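PDB 3OTT: Two-component system sensor histidine kinase from Bacteroides thetaiotaomicron, which probably senses saccharides through this extracellular propeller and beta-sandwich portion and relays the signal by autophosphorylating a histidine with ATP. Local coordinates for residues Q671-S679 with N710-S718. Numbering follows the deposited sequence.
Sequences QNNLSFELS and NRITYSNLS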
ATOM      1  N   GLN B 671     -30.123 -33.341  21.608  1.00 26.79           N
ATOM      2  CA  GLN B 671     -29.972 -32.212  20.721  1.00 23.64           C
ATOM      3  C   GLN B 671     -29.659 -32.799  19.356  1.00 22.46           C
ATOM      4  O   GLN B 671     -28.609 -32.522  18.757  1.00 21.32           O
ATOM      5  CB  GLN B 671     -28.839 -31.294  21.233  1.00 23.26           C
ATOM      6  CG  GLN B 671     -29.160 -30.678  22.601  1.00 22.01           C
ATOM      7  CD  GLN B 671     -28.075 -29.747  23.148  1.00 22.51           C
ATOM      8  OE1 GLN B 671     -26.902 -30.081  23.186  1.00 21.91           O
ATOM      9  NE2 GLN B 671     -28.489 -28.598  23.626  1.00 25.86           N
ATOM     10  N   ASN B 672     -30.568 -33.620  18.858  1.00 22.05           N
ATOM     11  CA  ASN B 672     -30.255 -34.389  17.652  1.00 23.12           C
ATOM     12  C   ASN B 672     -31.195 -34.099  16.474  1.00 23.46           C
ATOM     13  O   ASN B 672     -31.202 -34.849  15.476  1.00 24.18           O
ATOM     14  CB  ASN B 672     -30.243 -35.915  17.984  1.00 23.61           C
ATOM     15  CG  ASN B 672     -31.581 -36.389  18.504  1.00 20.79           C
ATOM     16  OD1 ASN B 672     -32.305 -35.631  19.116  1.00 18.50           O
ATOM     17  ND2 ASN B 672     -31.918 -37.616  18.239  1.00 21.48           N
ATOM     18  N   ASN B 673     -31.998 -33.051  16.613  1.00 23.10           N
ATOM     19  CA  ASN B 673     -32.852 -32.591  15.525  1.00 23.99           C
ATOM     20  C   ASN B 673     -32.385 -31.187  15.162  1.00 23.29           C
ATOM     21  O   ASN B 673     -32.669 -30.229  15.858  1.00 22.91           O
ATOM     22  CB  ASN B 673     -34.333 -32.687  15.926  1.00 25.33           C
ATOM     23  CG  ASN B 673     -34.792 -34.175  16.133  1.00 26.90           C
ATOM     24  OD1 ASN B 673     -35.112 -34.874  15.178  1.00 23.57           O
ATOM     25  ND2 ASN B 673     -34.815 -34.634  17.395  1.00 27.46           N
ATOM     26  N   LEU B 674     -31.595 -31.115  14.090  1.00 23.11           N
ATOM     27  CA  LEU B 674     -30.727 -29.986  13.773  1.00 21.84           C
ATOM     28  C   LEU B 674     -31.059 -29.295  12.447  1.00 22.06           C
ATOM     29  O   LEU B 674     -31.409 -29.960  11.451  1.00 23.27           O
ATOM     30  CB  LEU B 674     -29.282 -30.457  13.703  1.00 20.95           C
ATOM     31  CG  LEU B 674     -28.745 -31.270  14.868  1.00 22.22           C
ATOM     32  CD1 LEU B 674     -27.313 -31.507  14.599  1.00 19.51           C
ATOM     33  CD2 LEU B 674     -28.933 -30.522  16.230  1.00 26.14           C
ATOM     34  N   SER B 675     -31.003 -27.961  12.456  1.00 21.11           N
ATOM     35  CA  SER B 675     -31.061 -27.194  11.203  1.00 22.29           C
ATOM     36  C   SER B 675     -29.947 -26.188  11.153  1.00 20.55           C
ATOM     37  O   SER B 675     -29.459 -25.756  12.169  1.00 21.01           O
ATOM     38  CB  SER B 675     -32.389 -26.495  10.970  1.00 22.34           C
ATOM     39  OG  SER B 675     -33.377 -27.426  10.703  1.00 26.30           O
ATOM     40  N   PHE B 676     -29.568 -25.843   9.947  1.00 20.02           N
ATOM     41  CA  PHE B 676     -28.402 -25.031   9.654  1.00 19.58           C
ATOM     42  C   PHE B 676     -28.883 -24.128   8.529  1.00 20.73           C
ATOM     43  O   PHE B 676     -29.447 -24.647   7.536  1.00 22.03           O
ATOM     44  CB  PHE B 676     -27.254 -25.918   9.119  1.00 18.81           C
ATOM     45  CG  PHE B 676     -26.759 -26.952  10.114  1.00 18.78           C
ATOM     46  CD1 PHE B 676     -27.281 -28.242  10.127  1.00 18.63           C
ATOM     47  CD2 PHE B 676     -25.810 -26.623  11.063  1.00 18.65           C
ATOM     48  CE1 PHE B 676     -26.827 -29.229  11.099  1.00 19.74           C
ATOM     49  CE2 PHE B 676     -25.354 -27.595  11.990  1.00 22.09           C
ATOM     50  CZ  PHE B 676     -25.899 -28.901  12.000  1.00 19.55           C
ATOM     51  N   GLU B 677     -28.689 -22.814   8.671  1.00 19.63           N
ATOM     52  CA  GLU B 677     -28.797 -21.902   7.535  1.00 20.19           C
ATOM     53  C   GLU B 677     -27.414 -21.584   7.060  1.00 19.09           C
ATOM     54  O   GLU B 677     -26.508 -21.450   7.847  1.00 19.08           O
ATOM     55  CB  GLU B 677     -29.528 -20.609   7.898  1.00 20.37           C
ATOM     56  CG  GLU B 677     -30.990 -20.875   8.150  1.00 24.78           C
ATOM     57  CD  GLU B 677     -31.723 -19.679   8.682  1.00 33.15           C
ATOM     58  OE1 GLU B 677     -31.110 -18.585   8.792  1.00 36.06           O
ATOM     59  OE2 GLU B 677     -32.917 -19.847   9.008  1.00 38.18           O
ATOM     60  N   LEU B 678     -27.284 -21.402   5.765  1.00 18.83           N
ATOM     61  CA  LEU B 678     -25.985 -21.197   5.119  1.00 19.47           C
ATOM     62  C   LEU B 678     -26.091 -19.928   4.262  1.00 18.68           C
ATOM     63  O   LEU B 678     -27.178 -19.588   3.787  1.00 19.85           O
ATOM     64  CB  LEU B 678     -25.631 -22.428   4.241  1.00 18.52           C
ATOM     65  CG  LEU B 678     -26.486 -22.646   2.986  1.00 22.66           C
ATOM     66  CD1 LEU B 678     -25.905 -21.942   1.739  1.00 23.38           C
ATOM     67  CD2 LEU B 678     -26.620 -24.103   2.694  1.00 24.68           C
ATOM     68  N   SER B 679     -24.993 -19.239   4.034  1.00 18.34           N
ATOM     69  CA  SER B 679     -25.033 -18.148   3.046  1.00 19.10           C
ATOM     70  C   SER B 679     -23.644 -17.871   2.498  1.00 19.51           C
ATOM     71  O   SER B 679     -22.659 -18.003   3.219  1.00 21.67           O
ATOM     72  CB  SER B 679     -25.598 -16.877   3.703  1.00 19.72           C
ATOM     73  OG  SER B 679     -25.403 -15.751   2.866  1.00 19.24           O
ATOM     74  N   ASN B 710     -32.080 -21.998   1.850  1.00 22.32           N
ATOM     75  CA  ASN B 710     -30.714 -22.070   2.335  1.00 19.75           C
ATOM     76  C   ASN B 710     -30.670 -22.777   3.671  1.00 19.69           C
ATOM     77  O   ASN B 710     -29.738 -22.573   4.427  1.00 19.02           O
ATOM     78  CB  ASN B 710     -30.098 -20.695   2.520  1.00 17.51           C
ATOM     79  CG  ASN B 710     -30.787 -19.920   3.593  1.00 14.49           C
ATOM     80  OD1 ASN B 710     -31.984 -19.956   3.673  1.00 14.02           O
ATOM     81  ND2 ASN B 710     -30.036 -19.202   4.428  1.00 11.83           N
ATOM     82  N   ARG B 711     -31.694 -23.561   3.978  1.00 20.47           N
ATOM     83  CA  ARG B 711     -31.744 -24.278   5.252  1.00 21.19           C
ATOM     84  C   ARG B 711     -31.582 -25.822   5.098  1.00 19.52           C
ATOM     85  O   ARG B 711     -32.222 -26.427   4.315  1.00 19.60           O
ATOM     86  CB  ARG B 711     -33.013 -23.933   6.055  1.00 21.03           C
ATOM     87  CG  ARG B 711     -33.166 -24.858   7.243  1.00 25.58           C
ATOM     88  CD  ARG B 711     -34.394 -24.633   8.038  1.00 33.73           C
ATOM     89  NE  ARG B 711     -34.497 -23.228   8.391  1.00 37.73           N
ATOM     90  CZ  ARG B 711     -35.153 -22.791   9.448  1.00 41.91           C
ATOM     91  NH1 ARG B 711     -35.703 -23.667  10.274  1.00 40.63           N
ATOM     92  NH2 ARG B 711     -35.226 -21.478   9.684  1.00 45.50           N
ATOM     93  N   ILE B 712     -30.733 -26.408   5.898  1.00 18.30           N
ATOM     94  CA  ILE B 712     -30.412 -27.810   5.816  1.00 18.62           C
ATOM     95  C   ILE B 712     -30.888 -28.483   7.110  1.00 19.03           C
ATOM     96  O   ILE B 712     -30.538 -28.033   8.178  1.00 17.62           O
ATOM     97  CB  ILE B 712     -28.908 -28.003   5.661  1.00 17.85           C
ATOM     98  CG1 ILE B 712     -28.471 -27.549   4.253  1.00 16.10           C
ATOM     99  CG2 ILE B 712     -28.473 -29.506   5.957  1.00 16.44           C
ATOM    100  CD1 ILE B 712     -26.919 -27.529   4.096  1.00 13.80           C
ATOM    101  N   THR B 713     -31.709 -29.532   6.999  1.00 20.30           N
ATOM    102  CA  THR B 713     -32.303 -30.132   8.178  1.00 21.85           C
ATOM    103  C   THR B 713     -32.052 -31.658   8.262  1.00 21.75           C
ATOM    104  O   THR B 713     -32.269 -32.403   7.295  1.00 22.19           O
ATOM    105  CB  THR B 713     -33.822 -29.743   8.324  1.00 22.87           C
ATOM    106  OG1 THR B 713     -34.353 -30.228   9.587  1.00 29.47           O
ATOM    107  CG2 THR B 713     -34.664 -30.382   7.205  1.00 27.54           C
ATOM    108  N   TYR B 714     -31.606 -32.113   9.426  1.00 20.19           N
ATOM    109  CA  TYR B 714     -31.498 -33.554   9.704  1.00 20.18           C
ATOM    110  C   TYR B 714     -32.263 -33.858  10.952  1.00 20.55           C
ATOM    111  O   TYR B 714     -32.201 -33.105  11.892  1.00 20.64           O
ATOM    112  CB  TYR B 714     -30.042 -33.931   9.934  1.00 18.78           C
ATOM    113  CG  TYR B 714     -29.322 -34.098   8.662  1.00 20.38           C
ATOM    114  CD1 TYR B 714     -28.571 -33.043   8.142  1.00 19.68           C
ATOM    115  CD2 TYR B 714     -29.392 -35.289   7.928  1.00 20.45           C
ATOM    116  CE1 TYR B 714     -27.922 -33.129   6.939  1.00 19.54           C
ATOM    117  CE2 TYR B 714     -28.694 -35.397   6.672  1.00 22.12           C
ATOM    118  CZ  TYR B 714     -27.974 -34.299   6.203  1.00 22.36           C
ATOM    119  OH  TYR B 714     -27.269 -34.306   5.018  1.00 24.01           O
ATOM    120  N   SER B 715     -32.993 -34.961  10.972  1.00 23.10           N
ATOM    121  CA  SER B 715     -33.745 -35.358  12.195  1.00 24.40           C
ATOM    122  C   SER B 715     -33.292 -36.728  12.755  1.00 24.34           C
ATOM    123  O   SER B 715     -32.659 -37.518  12.038  1.00 23.79           O
ATOM    124  CB  SER B 715     -35.228 -35.341  11.879  1.00 25.18           C
ATOM    125  OG  SER B 715     -35.477 -36.389  10.972  1.00 30.86           O
ATOM    126  N   ASN B 716     -33.566 -36.973  14.046  1.00 25.35           N
ATOM    127  CA  ASN B 716     -33.263 -38.232  14.713  1.00 25.80           C
ATOM    128  C   ASN B 716     -31.842 -38.759  14.538  1.00 25.89           C
ATOM    129  O   ASN B 716     -31.659 -39.964  14.280  1.00 25.61           O
ATOM    130  CB  ASN B 716     -34.194 -39.341  14.221  1.00 28.58           C
ATOM    131  CG  ASN B 716     -35.621 -38.951  14.233  1.00 30.22           C
ATOM    132  OD1 ASN B 716     -36.291 -39.030  13.202  1.00 33.78           O
ATOM    133  ND2 ASN B 716     -36.122 -38.549  15.398  1.00 31.06           N
ATOM    134  N   LEU B 717     -30.836 -37.900  14.698  1.00 24.29           N
ATOM    135  CA  LEU B 717     -29.501 -38.394  14.612  1.00 24.53           C
ATOM    136  C   LEU B 717     -29.182 -39.211  15.843  1.00 26.76           C
ATOM    137  O   LEU B 717     -29.598 -38.849  16.938  1.00 26.79           O
ATOM    138  CB  LEU B 717     -28.494 -37.277  14.401  1.00 24.06           C
ATOM    139  CG  LEU B 717     -28.760 -36.495  13.102  1.00 22.80           C
ATOM    140  CD1 LEU B 717     -27.960 -35.230  13.085  1.00 21.82           C
ATOM    141  CD2 LEU B 717     -28.354 -37.402  11.937  1.00 23.41           C
ATOM    142  N   SER B 718     -28.507 -40.357  15.620  1.00 27.93           N
ATOM    143  CA  SER B 718     -27.941 -41.227  16.673  1.00 29.74           C
ATOM    144  C   SER B 718     -26.584 -40.746  17.163  1.00 28.78           C
ATOM    145  O   SER B 718     -25.848 -40.098  16.428  1.00 25.46           O
ATOM    146  CB  SER B 718     -27.745 -42.650  16.121  1.00 31.07           C
ATOM    147  OG  SER B 718     -29.038 -43.221  15.955  1.00 35.87           O
TER
HETATM  148  O   HOH W   1     -30.641 -17.256   6.523  1.00  3.74           O
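In the C-terminal beta-sandwich, strand 711-714 forms the outer edge of a four-stranded antiparallel sheet and lies against strand 674-679, with Leu674 opposite Tyr714 and Phe676 opposite Ile712 as hydrogen-bonded pairs. The shortest rung runs from Ile712 N to Phe676 O, 2.7 Å. At one end Asn710 completes the ladder, its O taking Leu678 N as an ordinary rung while its side-chain ND2, in place of a backbone N-H, gives a bond of 3.0 Å to Leu678 O, which lies in the amide plane. Having CG between the backbone N and carbonyl carbon (chi1 65°) folds that amide back to the neighbouring strand. A water links the same ND2 to Glu677 OE1.

Asn672 does likewise at the far end, ND2 reaching Leu717 O at 2.9 Å while its own O accepts Leu717 N. Next to it, Asn673 OD1 receives Asn716 N at 2.8 Å from above its carbonyl plane, tying down the turn after the strand.

On the face carrying Ser675 and Thr713, the CG and CD of Arg711 pass over Ser675 CB, and a bend at chi3 (-52°) then turns the guanidinium toward Glu677, where NH2 meets OE2 at 2.9 Å in a salt bridge, the carboxylate and guanidinium planes turned 42° apart. Tyr642 on strand 637-643 bonds the same oxygen and forms a cation-pi contact with Arg711. A leucine in place of Arg711 would probably leave the Glu677 carboxylate without its charge partner across the strands and cost Tyr642 its cation.

The opposite face, with Leu674, Phe676, Ile712 and Tyr714, is mostly apolar, though Tyr714 OH bonds Asp699: Leu678 CD2 packs on Ile712 CD1 at 3.7 Å, and both reach Ile726 of the second sheet. One face polar and the other packed on that sheet, this pairing of an edge strand with its inner neighbour is typical of the two-sheet, immunoglobulin-like sandwich of Y_Y_Y domains.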